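Side-chain contacts in gamma-glutamyl-gamma-aminobutyraldehyde dehydrogenase (Burkholderia cenocepacia, PDB 4LIH), which probably oxidises aldehydes such as gamma-glutamyl-gamma-aminobutyraldehyde to carboxylic acids with NAD(P)+ as cofactor: residues A15-K20 against L109-T114; A117-G122 against T126-G131. All blocks are in the same frame, centred on the assembly; numbering follows the deposited sequence.

How the contacts relate
Contact 1 lays the N-terminal helix 14-23 on helix 106-117, whereas contact 2 lies within the loop and first turns of 121-142, the next helix along the chain; their centres are about 11 Å apart. Contact 1 is buried, with only Lys20 partly exposed, although it is farther from the chain's centre, and works through carbon atoms alone, with no hydrogen bond across it. Contact 2 is partly buried and polar: Lys119, ahead of the helix, reaches Asp128 inside it, both buried, while the exposed Thr126 bonds within the first turns. The two meet directly, Trp17 and Thr114 of contact 1 both packing on Ile121, and Thr114 probably bonding to the carbonyl of Lys119.

Contact 1: residues A15-K20 against L109-T114; sequences ADWQHK and LSLLET
Leu111 sits between Trp17 and Lys20, which lie one helical turn apart on helix 14-23, and each takes a different part of it. The benzene side of the indole meets the root of the leucine: Trp17 CZ3 lies 3.9 Å from Leu111 CB, and Trp17 CE3 is 4.0 Å from the same atom. This approach is oblique to the ring, and the two side chains run past one another in opposite directions. On the leucine, CG stands anti to the backbone N (chi1 175°), which carries the two methyls outward to helix 14-23. Leu111 CD1 reaches Trp17 CE3 at 4.1 Å, whereas CD2 turns to the aliphatic part of Lys20.

There the packing is tight. Leu111 CD2 comes within 3.5 Å of Lys20 CD, closer than usual for two carbons, and it also touches CG and CB. The lysine chain crosses the leucine at a slant, then bends at chi3 and chi4, so that its ammonium end leads away from residues 109-114. Lys20 thus contributes methylenes to the contact, while Trp17 and Leu111 are buried.

This is a helix-on-helix contact centred on one leucine, and it lays helix 14-23 against helix 106-117. Asp107, earlier on the latter helix, is touched by both Trp17 and Lys20. Leu12 also touches both of them, Leu342 adjoins Leu111, and helix 121-142 continues the apolar layer through Ile121, which packs on Trp17.

Contact 2: residues A117-G122 against T126-G131; sequences AGKPIG and TVDVPG
The ammonium nitrogen of Lys119 is gripped by three groups: the main-chain carbonyl of Asn176, its strongest polar partner, the side-chain oxygen OD1 of Asn304, and Asp128 in a salt bridge, Lys119 NZ to Asp128 OD2 2.8 Å. The bridge spans the start of helix 121-142 in this aldehyde dehydrogenase fold: Lys119 precedes Pro120, the N-cap residue, and Asp128 closes a wider pi-type turn at 126-128. The two side chains approach from opposite directions. Lys119 NZ meets OD2 from above the carboxylate plane, 35° out of it, and Lys119 CE follows closely at 3.1 Å from Asp128 OD2. Bends at chi3 and chi4 curl the lysine chain and bring its end round to the aspartate.

Both residues are buried, so the carboxylate and the two asparagine oxygens together probably stabilise the positive charge. A water adds to the bridge, donating to Asp128 OD1 at 2.6 Å and weakly accepting from NZ. Phe177 touches both side chains.

A second bond closes the helix's opening turns at a more exposed place. With chi1 at 64°, OG1 of Thr126 lies between its own backbone N and carbonyl carbon, and from there it turns back one turn. Thr126 OG1 donates to Gly122 O at 2.7 Å, arriving in the carbonyl plane at a C=O...OG1 angle of 152°, while the methyl CG2 of Thr126 rests 3.5 Å from Gly122 O.

Contact 1: residues A15-K20 against L109-T114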
loop_
_atom_site.group_PDB
_atom_site.type_symbol
_atom_site.label_atom_id
_atom_site.label_comp_id
_atom_site.label_asym_id
_atom_site.label_seq_id
_atom_site.Cartn_x
_atom_site.Cartn_y
_atom_site.Cartn_z
ATOM N N ALA A 15 -43.426 2.052 -26.312
ATOM C CA ALA A 15 -44.609 2.875 -26.056
ATOM C C ALA A 15 -44.541 3.559 -24.689
ATOM O O ALA A 15 -44.928 4.722 -24.553
ATOM C CB ALA A 15 -45.890 2.021 -26.174
ATOM N N ASP A 16 -44.041 2.830 -23.694
ATOM C CA ASP A 16 -43.872 3.367 -22.329
ATOM C C ASP A 16 -42.895 4.544 -22.340
ATOM O O ASP A 16 -43.168 5.585 -21.754
ATOM C CB ASP A 16 -43.337 2.315 -21.350
ATOM C CG ASP A 16 -44.350 1.224 -21.015
ATOM O OD1 ASP A 16 -45.550 1.343 -21.370
ATOM O OD2 ASP A 16 -43.913 0.242 -20.394
ATOM N N TRP A 17 -41.767 4.376 -23.030
ATOM C CA TRP A 17 -40.763 5.445 -23.105
ATOM C C TRP A 17 -41.284 6.653 -23.867
ATOM O O TRP A 17 -41.043 7.792 -23.453
ATOM C CB TRP A 17 -39.446 4.939 -23.706
ATOM C CG TRP A 17 -38.723 3.987 -22.795
ATOM C CD1 TRP A 17 -38.474 2.670 -23.020
ATOM C CD2 TRP A 17 -38.174 4.286 -21.499
ATOM N NE1 TRP A 17 -37.807 2.127 -21.958
ATOM C CE2 TRP A 17 -37.613 3.092 -21.003
ATOM C CE3 TRP A 17 -38.091 5.449 -20.725
ATOM C CZ2 TRP A 17 -36.964 3.022 -19.749
ATOM C CZ3 TRP A 17 -37.452 5.381 -19.468
ATOM C CH2 TRP A 17 -36.886 4.169 -19.008
ATOM N N GLN A 18 -41.994 6.412 -24.964
ATOM C CA GLN A 18 -42.606 7.497 -25.732
ATOM C C GLN A 18 -43.603 8.286 -24.889
ATOM O O GLN A 18 -43.609 9.506 -24.931
ATOM C CB GLN A 18 -43.310 6.957 -26.983
ATOM C CG GLN A 18 -42.348 6.447 -28.049
ATOM C CD GLN A 18 -43.049 5.736 -29.192
ATOM O OE1 GLN A 18 -43.963 4.940 -28.984
ATOM N NE2 GLN A 18 -42.620 6.029 -30.412
ATOM N N HIS A 19 -44.422 7.592 -24.105
ATOM C CA HIS A 19 -45.356 8.267 -23.210
ATOM C C HIS A 19 -44.669 9.081 -22.099
ATOM O O HIS A 19 -45.050 10.205 -21.832
ATOM C CB HIS A 19 -46.320 7.275 -22.580
ATOM C CG HIS A 19 -47.478 7.938 -21.906
ATOM N ND1 HIS A 19 -47.567 8.073 -20.537
ATOM C CD2 HIS A 19 -48.571 8.553 -22.418
ATOM C CE1 HIS A 19 -48.681 8.716 -20.232
ATOM N NE2 HIS A 19 -49.303 9.029 -21.356
ATOM N N LYS A 20 -43.658 8.510 -21.453
ATOM C CA LYS A 20 -42.853 9.264 -20.499
ATOM C C LYS A 20 -42.204 10.509 -21.162
ATOM O O LYS A 20 -42.226 11.574 -20.591
ATOM C CB LYS A 20 -41.816 8.343 -19.872
ATOM C CG LYS A 20 -41.135 8.909 -18.632
ATOM C CD LYS A 20 -39.972 8.038 -18.171
ATOM C CE LYS A 20 -40.387 6.609 -17.847
ATOM N NZ LYS A 20 -41.208 6.457 -16.607
ATOM N N LEU A 109 -33.536 9.724 -15.633
ATOM C CA LEU A 109 -32.171 10.080 -16.019
ATOM C C LEU A 109 -31.788 9.339 -17.303
ATOM O O LEU A 109 -31.136 9.878 -18.183
ATOM C CB LEU A 109 -31.195 9.753 -14.889
ATOM C CG LEU A 109 -31.242 10.659 -13.677
ATOM C CD1 LEU A 109 -30.388 10.085 -12.556
ATOM C CD2 LEU A 109 -30.791 12.063 -14.052
ATOM N N SER A 110 -32.143 8.071 -17.360
ATOM C CA SER A 110 -31.921 7.284 -18.563
ATOM C C SER A 110 -32.640 7.908 -19.773
ATOM O O SER A 110 -32.049 8.024 -20.860
ATOM C CB SER A 110 -32.366 5.862 -18.336
ATOM O OG SER A 110 -31.622 5.248 -17.311
ATOM N N LEU A 111 -33.890 8.330 -19.586
ATOM C CA LEU A 111 -34.668 8.917 -20.703
ATOM C C LEU A 111 -34.107 10.278 -21.136
ATOM O O LEU A 111 -34.021 10.569 -22.318
ATOM C CB LEU A 111 -36.166 8.968 -20.354
ATOM C CG LEU A 111 -37.103 9.668 -21.378
ATOM C CD1 LEU A 111 -37.193 8.891 -22.692
ATOM C CD2 LEU A 111 -38.477 9.829 -20.755
ATOM N N LEU A 112 -33.701 11.115 -20.182
ATOM C CA LEU A 112 -33.037 12.366 -20.498
ATOM C C LEU A 112 -31.781 12.145 -21.340
ATOM O O LEU A 112 -31.604 12.846 -22.338
ATOM C CB LEU A 112 -32.655 13.126 -19.227
ATOM C CG LEU A 112 -33.787 13.720 -18.445
ATOM C CD1 LEU A 112 -33.271 14.157 -17.084
ATOM C CD2 LEU A 112 -34.348 14.925 -19.210
ATOM N N GLU A 113 -30.951 11.168 -20.955
ATOM C CA GLU A 113 -29.709 10.848 -21.671
ATOM C C GLU A 113 -29.949 10.372 -23.097
ATOM O O GLU A 113 -29.181 10.713 -23.995
ATOM C CB GLU A 113 -28.901 9.751 -20.922
ATOM C CG GLU A 113 -27.410 9.635 -21.295
ATOM C CD GLU A 113 -26.571 10.658 -20.551
ATOM O OE1 GLU A 113 -27.032 11.788 -20.345
ATOM O OE2 GLU A 113 -25.485 10.327 -20.097
ATOM N N THR A 114 -30.971 9.536 -23.264
ATOM C CA THR A 114 -31.354 8.945 -24.561
ATOM C C THR A 114 -31.940 10.047 -25.464
ATOM O O THR A 114 -31.578 10.134 -26.619
ATOM C CB THR A 114 -32.377 7.792 -24.372
ATOM O OG1 THR A 114 -31.726 6.629 -23.820
ATOM C CG2 THR A 114 -33.066 7.426 -25.675
#

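Contact 2: residues A117-G122 against T126-G131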
loop_
_atom_site.group_PDB
_atom_site.type_symbol
_atom_site.label_atom_id
_atom_site.label_comp_id
_atom_site.label_asym_id
_atom_site.label_seq_id
_atom_site.Cartn_x
_atom_site.Cartn_y
_atom_site.Cartn_z
ATOM N N ALA A 117 -28.785 12.760 -26.229
ATOM C CA ALA A 117 -27.544 12.345 -26.907
ATOM C C ALA A 117 -27.734 11.219 -27.922
ATOM O O ALA A 117 -26.772 10.853 -28.571
ATOM C CB ALA A 117 -26.521 11.936 -25.866
ATOM N N GLY A 118 -28.959 10.679 -28.027
ATOM C CA GLY A 118 -29.328 9.671 -29.051
ATOM C C GLY A 118 -28.914 8.252 -28.720
ATOM O O GLY A 118 -28.942 7.372 -29.574
ATOM N N LYS A 119 -28.516 8.046 -27.473
ATOM C CA LYS A 119 -28.029 6.774 -26.970
ATOM C C LYS A 119 -29.140 5.772 -26.648
ATOM O O LYS A 119 -30.070 6.119 -25.929
ATOM C CB LYS A 119 -27.223 7.079 -25.718
ATOM C CG LYS A 119 -25.954 7.887 -25.987
ATOM C CD LYS A 119 -25.433 8.497 -24.673
ATOM C CE LYS A 119 -25.050 7.461 -23.633
ATOM N NZ LYS A 119 -23.667 6.935 -23.809
ATOM N N PRO A 120 -29.048 4.522 -27.158
ATOM C CA PRO A 120 -30.149 3.590 -26.912
ATOM C C PRO A 120 -30.617 3.559 -25.427
ATOM O O PRO A 120 -29.784 3.553 -24.504
ATOM C CB PRO A 120 -29.549 2.244 -27.335
ATOM C CG PRO A 120 -28.586 2.593 -28.440
ATOM C CD PRO A 120 -27.974 3.907 -27.961
ATOM N N ILE A 121 -31.936 3.477 -25.205
ATOM C CA ILE A 121 -32.503 3.387 -23.887
ATOM C C ILE A 121 -32.109 2.069 -23.180
ATOM O O ILE A 121 -31.982 2.049 -21.963
ATOM C CB ILE A 121 -34.065 3.608 -23.928
ATOM C CG1 ILE A 121 -34.661 3.803 -22.519
ATOM C CG2 ILE A 121 -34.762 2.490 -24.657
ATOM C CD1 ILE A 121 -34.329 5.148 -21.874
ATOM N N GLY A 122 -31.869 1.007 -23.948
ATOM C CA GLY A 122 -31.400 -0.263 -23.403
ATOM C C GLY A 122 -29.976 -0.089 -22.830
ATOM O O GLY A 122 -29.561 -0.812 -21.914
ATOM N N THR A 126 -28.902 0.685 -18.290
ATOM C CA THR A 126 -28.095 -0.384 -17.779
ATOM C C THR A 126 -26.590 -0.098 -17.671
ATOM O O THR A 126 -25.921 -0.686 -16.837
ATOM C CB THR A 126 -28.263 -1.658 -18.624
ATOM O OG1 THR A 126 -27.772 -1.423 -19.953
ATOM C CG2 THR A 126 -29.712 -2.047 -18.660
ATOM N N VAL A 127 -26.070 0.781 -18.503
ATOM C CA VAL A 127 -24.657 1.121 -18.515
ATOM C C VAL A 127 -24.479 2.510 -17.929
ATOM O O VAL A 127 -23.804 2.665 -16.917
ATOM C CB VAL A 127 -24.075 1.023 -19.941
ATOM C CG1 VAL A 127 -22.675 1.636 -20.020
ATOM C CG2 VAL A 127 -24.089 -0.434 -20.438
ATOM N N ASP A 128 -25.105 3.529 -18.529
ATOM C CA ASP A 128 -24.764 4.933 -18.189
ATOM C C ASP A 128 -25.207 5.375 -16.775
ATOM O O ASP A 128 -24.388 5.774 -15.969
ATOM C CB ASP A 128 -25.322 5.896 -19.285
ATOM C CG ASP A 128 -24.819 5.516 -20.686
ATOM O OD1 ASP A 128 -25.328 4.559 -21.304
ATOM O OD2 ASP A 128 -23.861 6.129 -21.157
ATOM N N VAL A 129 -26.504 5.305 -16.464
ATOM C CA VAL A 129 -26.970 5.747 -15.169
ATOM C C VAL A 129 -26.449 4.793 -14.031
ATOM O O VAL A 129 -25.841 5.243 -13.098
ATOM C CB VAL A 129 -28.502 5.951 -15.169
ATOM C CG1 VAL A 129 -28.964 6.435 -13.789
ATOM C CG2 VAL A 129 -28.920 6.954 -16.287
ATOM N N PRO A 130 -26.590 3.475 -14.154
ATOM C CA PRO A 130 -26.006 2.665 -13.070
ATOM C C PRO A 130 -24.494 2.859 -12.880
ATOM O O PRO A 130 -24.026 2.813 -11.736
ATOM C CB PRO A 130 -26.313 1.222 -13.487
ATOM C CG PRO A 130 -27.429 1.324 -14.443
ATOM C CD PRO A 130 -27.278 2.635 -15.156
ATOM N N GLY A 131 -23.769 3.090 -13.981
ATOM C CA GLY A 131 -22.307 3.354 -13.967
ATOM C C GLY A 131 -22.015 4.631 -13.192
ATOM O O GLY A 131 -21.096 4.680 -12.410
HETATM O O HOH W 1 -23.928 3.638 -23.269
#